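Local coordinates for protein GTN Reductase (Agrobacterium tumefaciens, PDB 5N6G) that binds flavin mononucleotide and probably reduces activated carbon-carbon double bonds with NADH or NADPH, as an ene-reductase of the Old Yellow Enzyme family, at residues T56-Q61 with I98-R103; P116-A121 with I185-K190. All coordinates share one frame; numbering follows the deposited sequence.

Contact 1: T56-Q61 with I98-R103. With 8OZ (2-Phenylacrylic acid), chain C.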
ATOM      1  N   THR A  56      -0.208  -2.812   6.699  1.00 12.99           N
ATOM      2  CA  THR A  56      -0.283  -3.736   7.823  1.00 10.66           C
ATOM      3  C   THR A  56       0.889  -4.707   7.748  1.00 13.20           C
ATOM      4  O   THR A  56       0.966  -5.521   6.806  1.00 13.85           O
ATOM      5  CB  THR A  56      -1.651  -4.430   7.841  1.00 17.78           C
ATOM      6  OG1 THR A  56      -1.775  -5.225   9.035  1.00 18.64           O
ATOM      7  CG2 THR A  56      -1.914  -5.275   6.635  1.00 23.33           C
ATOM      8  N   PRO A  57       1.847  -4.635   8.667  1.00 11.31           N
ATOM      9  CA  PRO A  57       3.069  -5.422   8.508  1.00 11.12           C
ATOM     10  C   PRO A  57       2.853  -6.908   8.662  1.00 13.33           C
ATOM     11  O   PRO A  57       2.038  -7.376   9.464  1.00 14.51           O
ATOM     12  CB  PRO A  57       3.995  -4.865   9.596  1.00 13.74           C
ATOM     13  CG  PRO A  57       3.543  -3.416   9.699  1.00 17.03           C
ATOM     14  CD  PRO A  57       2.036  -3.510   9.593  1.00 13.88           C
ATOM     15  N   ILE A  58       3.643  -7.648   7.877  1.00 13.26           N
ATOM     16  CA  ILE A  58       3.631  -9.112   7.909  1.00 13.49           C
ATOM     17  C   ILE A  58       4.386  -9.680   9.100  1.00 14.30           C
ATOM     18  O   ILE A  58       4.270 -10.885   9.392  1.00 15.74           O
ATOM     19  CB  ILE A  58       4.248  -9.664   6.610  1.00 16.20           C
ATOM     20  CG1 ILE A  58       5.694  -9.176   6.477  1.00 16.29           C
ATOM     21  CG2 ILE A  58       3.429  -9.225   5.404  1.00 17.60           C
ATOM     22  CD1 ILE A  58       6.417  -9.716   5.242  1.00 17.35           C
ATOM     23  N   SER A  59       5.156  -8.861   9.802  1.00 14.36           N
ATOM     24  CA  SER A  59       6.004  -9.324  10.890  1.00 14.45           C
ATOM     25  C   SER A  59       6.407  -8.107  11.701  1.00 13.98           C
ATOM     26  O   SER A  59       6.306  -6.972  11.232  1.00 14.53           O
ATOM     27  CB  SER A  59       7.257 -10.009  10.369  1.00 17.73           C
ATOM     28  OG  SER A  59       8.014  -9.048   9.643  1.00 16.98           O
ATOM     29  N   GLN A  60       6.925  -8.360  12.903  1.00 13.22           N
ATOM     30  CA  GLN A  60       7.447  -7.255  13.694  1.00 14.88           C
ATOM     31  C   GLN A  60       8.661  -6.632  13.005  1.00 17.10           C
ATOM     32  O   GLN A  60       8.852  -5.412  13.043  1.00 15.27           O
ATOM     33  CB  GLN A  60       7.806  -7.743  15.098  1.00 17.79           C
ATOM     34  CG  GLN A  60       8.158  -6.605  16.031  1.00 19.19           C
ATOM     35  CD  GLN A  60       8.641  -7.077  17.365  1.00 31.62           C
ATOM     36  OE1 GLN A  60       8.457  -8.240  17.722  1.00 32.47           O
ATOM     37  NE2 GLN A  60       9.274  -6.183  18.116  1.00 34.44           N
ATOM     38  N   GLN A  61       9.480  -7.455  12.350  1.00 14.70           N
ATOM     39  CA  GLN A  61      10.611  -6.942  11.586  1.00 14.27           C
ATOM     40  C   GLN A  61      10.143  -5.962  10.511  1.00 13.90           C
ATOM     41  O   GLN A  61      10.842  -4.989  10.207  1.00 13.84           O
ATOM     42  CB  GLN A  61      11.357  -8.113  10.955  1.00 14.43           C
ATOM     43  CG  GLN A  61      12.624  -7.789  10.202  1.00 15.41           C
ATOM     44  CD  GLN A  61      12.993  -8.903   9.232  1.00 15.74           C
ATOM     45  OE1 GLN A  61      12.276  -9.138   8.271  1.00 15.88           O
ATOM     46  NE2 GLN A  61      14.119  -9.574   9.474  1.00 20.38           N
ATOM     47  N   ILE A  98      -0.390  -5.532   2.658  1.00 11.81           N
ATOM     48  CA  ILE A  98       0.595  -6.250   3.460  1.00 11.95           C
ATOM     49  C   ILE A  98       1.971  -5.632   3.223  1.00 11.89           C
ATOM     50  O   ILE A  98       2.385  -5.381   2.082  1.00 12.83           O
ATOM     51  CB  ILE A  98       0.550  -7.765   3.180  1.00 13.47           C
ATOM     52  CG1 ILE A  98       0.855  -8.119   1.720  1.00 14.00           C
ATOM     53  CG2 ILE A  98      -0.830  -8.323   3.643  1.00 15.64           C
ATOM     54  CD1 ILE A  98       0.903  -9.664   1.491  1.00 18.10           C
ATOM     55  N   TRP A  99       2.678  -5.362   4.311  1.00 13.52           N
ATOM     56  CA  TRP A  99       3.730  -4.362   4.335  1.00 13.93           C
ATOM     57  C   TRP A  99       5.004  -4.904   4.973  1.00 14.42           C
ATOM     58  O   TRP A  99       4.953  -5.648   5.946  1.00 12.91           O
ATOM     59  CB  TRP A  99       3.230  -3.194   5.137  1.00 12.64           C
ATOM     60  CG  TRP A  99       3.959  -1.898   5.074  1.00 12.03           C
ATOM     61  CD1 TRP A  99       4.874  -1.477   4.150  1.00 14.64           C
ATOM     62  CD2 TRP A  99       3.751  -0.805   5.968  1.00 13.20           C
ATOM     63  NE1 TRP A  99       5.250  -0.178   4.427  1.00 12.72           N
ATOM     64  CE2 TRP A  99       4.578   0.257   5.541  1.00 13.26           C
ATOM     65  CE3 TRP A  99       2.941  -0.626   7.094  1.00 15.26           C
ATOM     66  CZ2 TRP A  99       4.599   1.477   6.193  1.00 15.34           C
ATOM     67  CZ3 TRP A  99       2.962   0.570   7.745  1.00 15.13           C
ATOM     68  CH2 TRP A  99       3.797   1.613   7.307  1.00 14.01           C
ATOM     69  N   HIS A 100       6.141  -4.514   4.422  1.00 11.75           N
ATOM     70  CA  HIS A 100       7.426  -4.628   5.092  1.00 12.60           C
ATOM     71  C   HIS A 100       8.172  -3.337   4.810  1.00 11.99           C
ATOM     72  O   HIS A 100       8.402  -2.982   3.648  1.00 13.03           O
ATOM     73  CB  HIS A 100       8.241  -5.850   4.615  1.00 13.08           C
ATOM     74  CG  HIS A 100       9.393  -6.182   5.496  1.00 13.04           C
ATOM     75  ND1 HIS A 100      10.380  -5.279   5.822  1.00 13.02           N
ATOM     76  CD2 HIS A 100       9.716  -7.339   6.124  1.00 13.34           C
ATOM     77  CE1 HIS A 100      11.247  -5.860   6.636  1.00 14.33           C
ATOM     78  NE2 HIS A 100      10.873  -7.113   6.823  1.00 14.31           N
ATOM     79  N   VAL A 101       8.551  -2.637   5.867  1.00 11.61           N
ATOM     80  CA  VAL A 101       9.177  -1.325   5.719  1.00 12.46           C
ATOM     81  C   VAL A 101      10.650  -1.359   5.355  1.00 11.56           C
ATOM     82  O   VAL A 101      11.199  -0.313   4.978  1.00 11.99           O
ATOM     83  CB  VAL A 101       9.087  -0.486   7.001  1.00 12.46           C
ATOM     84  CG1 VAL A 101       7.635  -0.244   7.338  1.00 11.05           C
ATOM     85  CG2 VAL A 101       9.812  -1.153   8.162  1.00 13.53           C
ATOM     86  N   GLY A 102      11.310  -2.501   5.473  1.00 11.78           N
ATOM     87  CA  GLY A 102      12.750  -2.533   5.267  1.00 11.35           C
ATOM     88  C   GLY A 102      13.482  -1.544   6.145  1.00 11.95           C
ATOM     89  O   GLY A 102      13.315  -1.514   7.366  1.00 13.45           O
ATOM     90  N   ARG A 103      14.330  -0.712   5.529  1.00 11.51           N
ATOM     91  CA  ARG A 103      15.187   0.178   6.303  1.00 12.28           C
ATOM     92  C   ARG A 103      14.448   1.308   7.024  1.00 12.09           C
ATOM     93  O   ARG A 103      15.077   2.008   7.827  1.00 13.14           O
ATOM     94  CB  ARG A 103      16.255   0.795   5.404  1.00 13.23           C
ATOM     95  CG  ARG A 103      15.724   1.820   4.409  1.00 11.97           C
ATOM     96  CD  ARG A 103      16.861   2.308   3.514  1.00 14.80           C
ATOM     97  NE  ARG A 103      16.413   3.361   2.602  1.00 13.16           N
ATOM     98  CZ  ARG A 103      17.215   4.271   2.061  1.00 15.35           C
ATOM     99  NH1 ARG A 103      18.526   4.286   2.290  1.00 16.18           N
ATOM    100  NH2 ARG A 103      16.700   5.200   1.262  1.00 16.67           N
TER
HETATM  101  C4  8OZ C 402       2.430   8.129   5.884  1.00 24.17           C
HETATM  102  C5  8OZ C 402       2.930   7.928   7.150  1.00 23.42           C
HETATM  103  C6  8OZ C 402       3.508   6.720   7.472  1.00 28.31           C
HETATM  104  C7  8OZ C 402       3.572   5.705   6.534  1.00 21.93           C
HETATM  105  C8  8OZ C 402       3.399   5.026   2.862  1.00 18.48           C
HETATM  106  C   8OZ C 402       2.696   3.539   4.683  1.00 19.81           C
HETATM  107  O   8OZ C 402       3.239   4.176   2.019  1.00 17.49           O
HETATM  108  C1  8OZ C 402       3.021   4.761   4.289  1.00 19.64           C
HETATM  109  C2  8OZ C 402       3.055   5.891   5.259  1.00 25.46           C
HETATM  110  C3  8OZ C 402       2.494   7.123   4.937  1.00 27.12           C
HETATM  111  O1  8OZ C 402       3.923   6.197   2.589  1.00 23.76           O
HETATM  112  O   HOH W   1      13.242  -3.878   8.772  1.00 14.24           O
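Thr56 pairs with Ile98 and Pro57 with Trp99 as two parallel bridges at the ends of strands 50-57 and 94-99. These are neighbouring strands of the eight-stranded TIM barrel, joined through helix 74-89 as a beta-alpha-beta unit. The bond from Trp99 N to Thr56 O is weak (3.0 Å); the next, from Ile58 N to Trp99 O, is sound at 3.1 Å. CA-H...O contacts run beside both, and the one from Pro57 CA to Trp99 O is 3.2 Å long.

The Pro57 ring runs alongside the indole, its CG 3.9 Å from CE3 of Trp99. The benzo end of the indole reaches the bound 2-phenylacrylic acid, where Trp99 CZ2 approaches ligand atom C, the terminal methylene carbon of its C=C bond, to 3.2 Å. One face of this ring takes CG1 of Val101 near its rim, and His178 stacks on the ring too. On the other side of the strand ends, Ile58 CG2 packs on Ile98 CB at 3.9 Å.

His100 ties the two loops together. Its CG stands anti to the backbone N (chi1 -166°), which carries the imidazole to Gln61. Both ring nitrogens are used: ND1 accepts from Gly102 N, exactly in the ring plane. This should leave the proton on NE2, which donates to Gln61 OE1 at 2.9 Å and 174°, although the donor sits 29° out of the amide carbonyl plane.

Contact 2: P116-A121 with I185-K190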
ATOM      1  N   PRO A 116      17.037  -2.547  11.590  1.00 14.61           N
ATOM      2  CA  PRO A 116      16.161  -2.790  10.439  1.00 13.80           C
ATOM      3  C   PRO A 116      16.917  -3.510   9.330  1.00 13.65           C
ATOM      4  O   PRO A 116      18.152  -3.435   9.288  1.00 15.68           O
ATOM      5  CB  PRO A 116      15.752  -1.374  10.013  1.00 15.00           C
ATOM      6  CG  PRO A 116      15.952  -0.540  11.227  1.00 14.56           C
ATOM      7  CD  PRO A 116      17.110  -1.120  11.971  1.00 16.22           C
ATOM      8  N   VAL A 117      16.213  -4.211   8.454  1.00 13.82           N
ATOM      9  CA  VAL A 117      16.837  -4.944   7.368  1.00 12.67           C
ATOM     10  C   VAL A 117      16.552  -4.257   6.049  1.00 14.36           C
ATOM     11  O   VAL A 117      15.527  -3.584   5.868  1.00 14.85           O
ATOM     12  CB  VAL A 117      16.357  -6.416   7.340  1.00 12.84           C
ATOM     13  CG1 VAL A 117      16.734  -7.096   8.616  1.00 15.65           C
ATOM     14  CG2 VAL A 117      14.858  -6.516   7.104  1.00 14.40           C
ATOM     15  N   ALA A 118      17.464  -4.463   5.102  1.00 14.51           N
ATOM     16  CA  ALA A 118      17.375  -3.818   3.799  1.00 13.47           C
ATOM     17  C   ALA A 118      18.233  -4.586   2.801  1.00 12.61           C
ATOM     18  O   ALA A 118      19.105  -5.364   3.193  1.00 13.65           O
ATOM     19  CB  ALA A 118      17.834  -2.360   3.896  1.00 14.06           C
ATOM     20  N   PRO A 119      18.039  -4.355   1.494  1.00 11.88           N
ATOM     21  CA  PRO A 119      18.954  -4.972   0.516  1.00 13.96           C
ATOM     22  C   PRO A 119      20.403  -4.583   0.713  1.00 12.86           C
ATOM     23  O   PRO A 119      21.305  -5.407   0.510  1.00 15.41           O
ATOM     24  CB  PRO A 119      18.413  -4.476  -0.829  1.00 12.58           C
ATOM     25  CG  PRO A 119      17.605  -3.276  -0.515  1.00 14.07           C
ATOM     26  CD  PRO A 119      17.000  -3.552   0.826  1.00 13.94           C
ATOM     27  N   SER A 120      20.655  -3.342   1.125  1.00 12.94           N
ATOM     28  CA  SER A 120      21.988  -2.823   1.361  1.00 13.79           C
ATOM     29  C   SER A 120      21.963  -1.948   2.602  1.00 17.46           C
ATOM     30  O   SER A 120      20.936  -1.337   2.927  1.00 16.85           O
ATOM     31  CB  SER A 120      22.503  -1.988   0.178  1.00 17.39           C
ATOM     32  OG  SER A 120      22.607  -2.780  -0.992  1.00 17.31           O
ATOM     33  N   ALA A 121      23.111  -1.854   3.257  1.00 15.87           N
ATOM     34  CA  ALA A 121      23.212  -1.170   4.550  1.00 14.63           C
ATOM     35  C   ALA A 121      23.468   0.320   4.305  1.00 15.84           C
ATOM     36  O   ALA A 121      24.562   0.845   4.521  1.00 19.48           O
ATOM     37  CB  ALA A 121      24.311  -1.800   5.401  1.00 19.73           C
ATOM     38  N   ILE A 185      10.364  -3.610  -0.759  1.00 10.60           N
ATOM     39  CA  ILE A 185      10.402  -4.097  -2.133  1.00 12.95           C
ATOM     40  C   ILE A 185      10.995  -3.032  -3.037  1.00 12.25           C
ATOM     41  O   ILE A 185      11.812  -3.333  -3.918  1.00 14.09           O
ATOM     42  CB  ILE A 185       9.006  -4.543  -2.593  1.00 11.84           C
ATOM     43  CG1 ILE A 185       8.549  -5.749  -1.759  1.00 14.07           C
ATOM     44  CG2 ILE A 185       9.030  -4.955  -4.065  1.00 14.06           C
ATOM     45  CD1 ILE A 185       7.111  -6.183  -1.993  1.00 13.35           C
ATOM     46  N   GLU A 186      10.612  -1.772  -2.824  1.00 12.28           N
ATOM     47  CA  GLU A 186      11.166  -0.670  -3.607  1.00 12.39           C
ATOM     48  C   GLU A 186      12.649  -0.485  -3.359  1.00 11.75           C
ATOM     49  O   GLU A 186      13.386  -0.051  -4.253  1.00 14.74           O
ATOM     50  CB  GLU A 186      10.475   0.652  -3.284  1.00 19.88           C
ATOM     51  CG  GLU A 186       9.464   1.038  -4.271  1.00 30.35           C
ATOM     52  CD  GLU A 186       9.285   2.549  -4.434  1.00 23.44           C
ATOM     53  OE1 GLU A 186      10.011   3.400  -3.836  1.00 21.04           O
ATOM     54  OE2 GLU A 186       8.367   2.859  -5.200  1.00 24.22           O
ATOM     55  N   GLN A 187      13.098  -0.746  -2.134  1.00 11.40           N
ATOM     56  CA  GLN A 187      14.522  -0.651  -1.826  1.00 10.89           C
ATOM     57  C   GLN A 187      15.343  -1.617  -2.682  1.00 12.24           C
ATOM     58  O   GLN A 187      16.441  -1.283  -3.138  1.00 14.11           O
ATOM     59  CB  GLN A 187      14.750  -0.909  -0.333  1.00 11.75           C
ATOM     60  CG  GLN A 187      14.250   0.212   0.565  1.00 12.60           C
ATOM     61  CD  GLN A 187      13.959  -0.225   2.000  1.00 13.40           C
ATOM     62  OE1 GLN A 187      14.659  -1.061   2.567  1.00 12.57           O
ATOM     63  NE2 GLN A 187      12.947   0.383   2.599  1.00 11.66           N
ATOM     64  N   PHE A 188      14.811  -2.817  -2.928  1.00 11.04           N
ATOM     65  CA  PHE A 188      15.445  -3.738  -3.871  1.00 12.87           C
ATOM     66  C   PHE A 188      15.334  -3.236  -5.307  1.00 15.30           C
ATOM     67  O   PHE A 188      16.278  -3.388  -6.100  1.00 14.19           O
ATOM     68  CB  PHE A 188      14.790  -5.113  -3.785  1.00 13.01           C
ATOM     69  CG  PHE A 188      15.323  -6.026  -2.705  1.00 12.20           C
ATOM     70  CD1 PHE A 188      14.763  -6.036  -1.441  1.00 12.70           C
ATOM     71  CD2 PHE A 188      16.375  -6.894  -2.961  1.00 12.71           C
ATOM     72  CE1 PHE A 188      15.252  -6.876  -0.466  1.00 13.93           C
ATOM     73  CE2 PHE A 188      16.853  -7.765  -1.995  1.00 14.81           C
ATOM     74  CZ  PHE A 188      16.296  -7.756  -0.747  1.00 14.63           C
ATOM     75  N   LEU A 189      14.192  -2.649  -5.667  1.00 14.03           N
ATOM     76  CA  LEU A 189      13.944  -2.259  -7.060  0.52 14.63           C
ATOM     77  C   LEU A 189      14.819  -1.096  -7.502  1.00 16.15           C
ATOM     78  O   LEU A 189      15.343  -1.094  -8.623  1.00 14.31           O
ATOM     79  CB  LEU A 189      12.493  -1.821  -7.247  0.52 14.01           C
ATOM     80  CG  LEU A 189      11.352  -2.816  -7.266  0.52 14.18           C
ATOM     81  CD1 LEU A 189      10.053  -2.035  -7.343  0.52 14.97           C
ATOM     82  CD2 LEU A 189      11.497  -3.738  -8.444  0.52 21.58           C
ATOM     83  N   LYS A 190      14.948  -0.071  -6.667  1.00 13.71           N
ATOM     84  CA  LYS A 190      15.539   1.199  -7.097  1.00 12.08           C
ATOM     85  C   LYS A 190      17.048   1.270  -6.835  1.00 16.27           C
ATOM     86  O   LYS A 190      17.588   0.678  -5.897  1.00 17.07           O
ATOM     87  CB  LYS A 190      14.789   2.372  -6.461  1.00 12.91           C
ATOM     88  CG  LYS A 190      13.351   2.451  -6.957  1.00 15.61           C
ATOM     89  CD  LYS A 190      12.598   3.661  -6.487  1.00 16.12           C
ATOM     90  CE  LYS A 190      11.204   3.697  -7.107  1.00 19.89           C
ATOM     91  NZ  LYS A 190      10.298   4.729  -6.518  1.00 24.35           N
TER
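Pro119 presses its ring into the corner between Gln187 and Phe188, and this is where the packing is tight. Its CB sits over the centre of the Phe188 ring, 3.7 Å from the centroid and only 5° off the ring normal, a well-centred CH-pi contact. The neighbouring ring atom CG turns to the helix backbone and comes within 3.5 Å of Gln187 O. CD meets Gln187 CB at 3.7 Å, so one proline ring touches both side chains and the main chain between them. Phe188 reaches this place because CG lies anti to its carbonyl carbon (chi1 -85°), and Ile153 of helix 150-169 also touches it.

The contact joins the short strand 117-118, which pairs in parallel with strand 146-147 outside the barrel, to helix 184-189, which follows barrel strand 174-178. Plain apolar packing holds the two segments together.

Away from Pro119 the fit is looser. Ala118 CB stands 3.7 Å from Gln187 OE1, a touch of methyl on amide oxygen. That amide is engaged by other residues: NE2 donates to Gly182 O, and the group also turns to the loop of contact 1. Toward the outside the chain departs from the helix. Ser120 is partly exposed and Ala121 exposed, with the hydroxyl of Ser120 hydrogen-bonded to Gln195 N and Pro119 O bound by Arg196 NH1.

The centres of contact 1 and contact 2 lie about 12 Å apart. The two segments of contact 1 precede both segments of contact 2 in the chain. Contact 1 joins two barrel strands at the ligand pocket. Contact 2 lies farther out from the centre of the chain, beyond the barrel strands. They touch directly: Gln187 of contact 2 probably bonds through OE1 to Arg103 N and through NE2 to Val101 O, both 3.0 Å. Gly102 O also packs on Pro116 CB. The loop after Trp99 is thus tied to helix 184-189 and packed against the segment leading into strand 117-118.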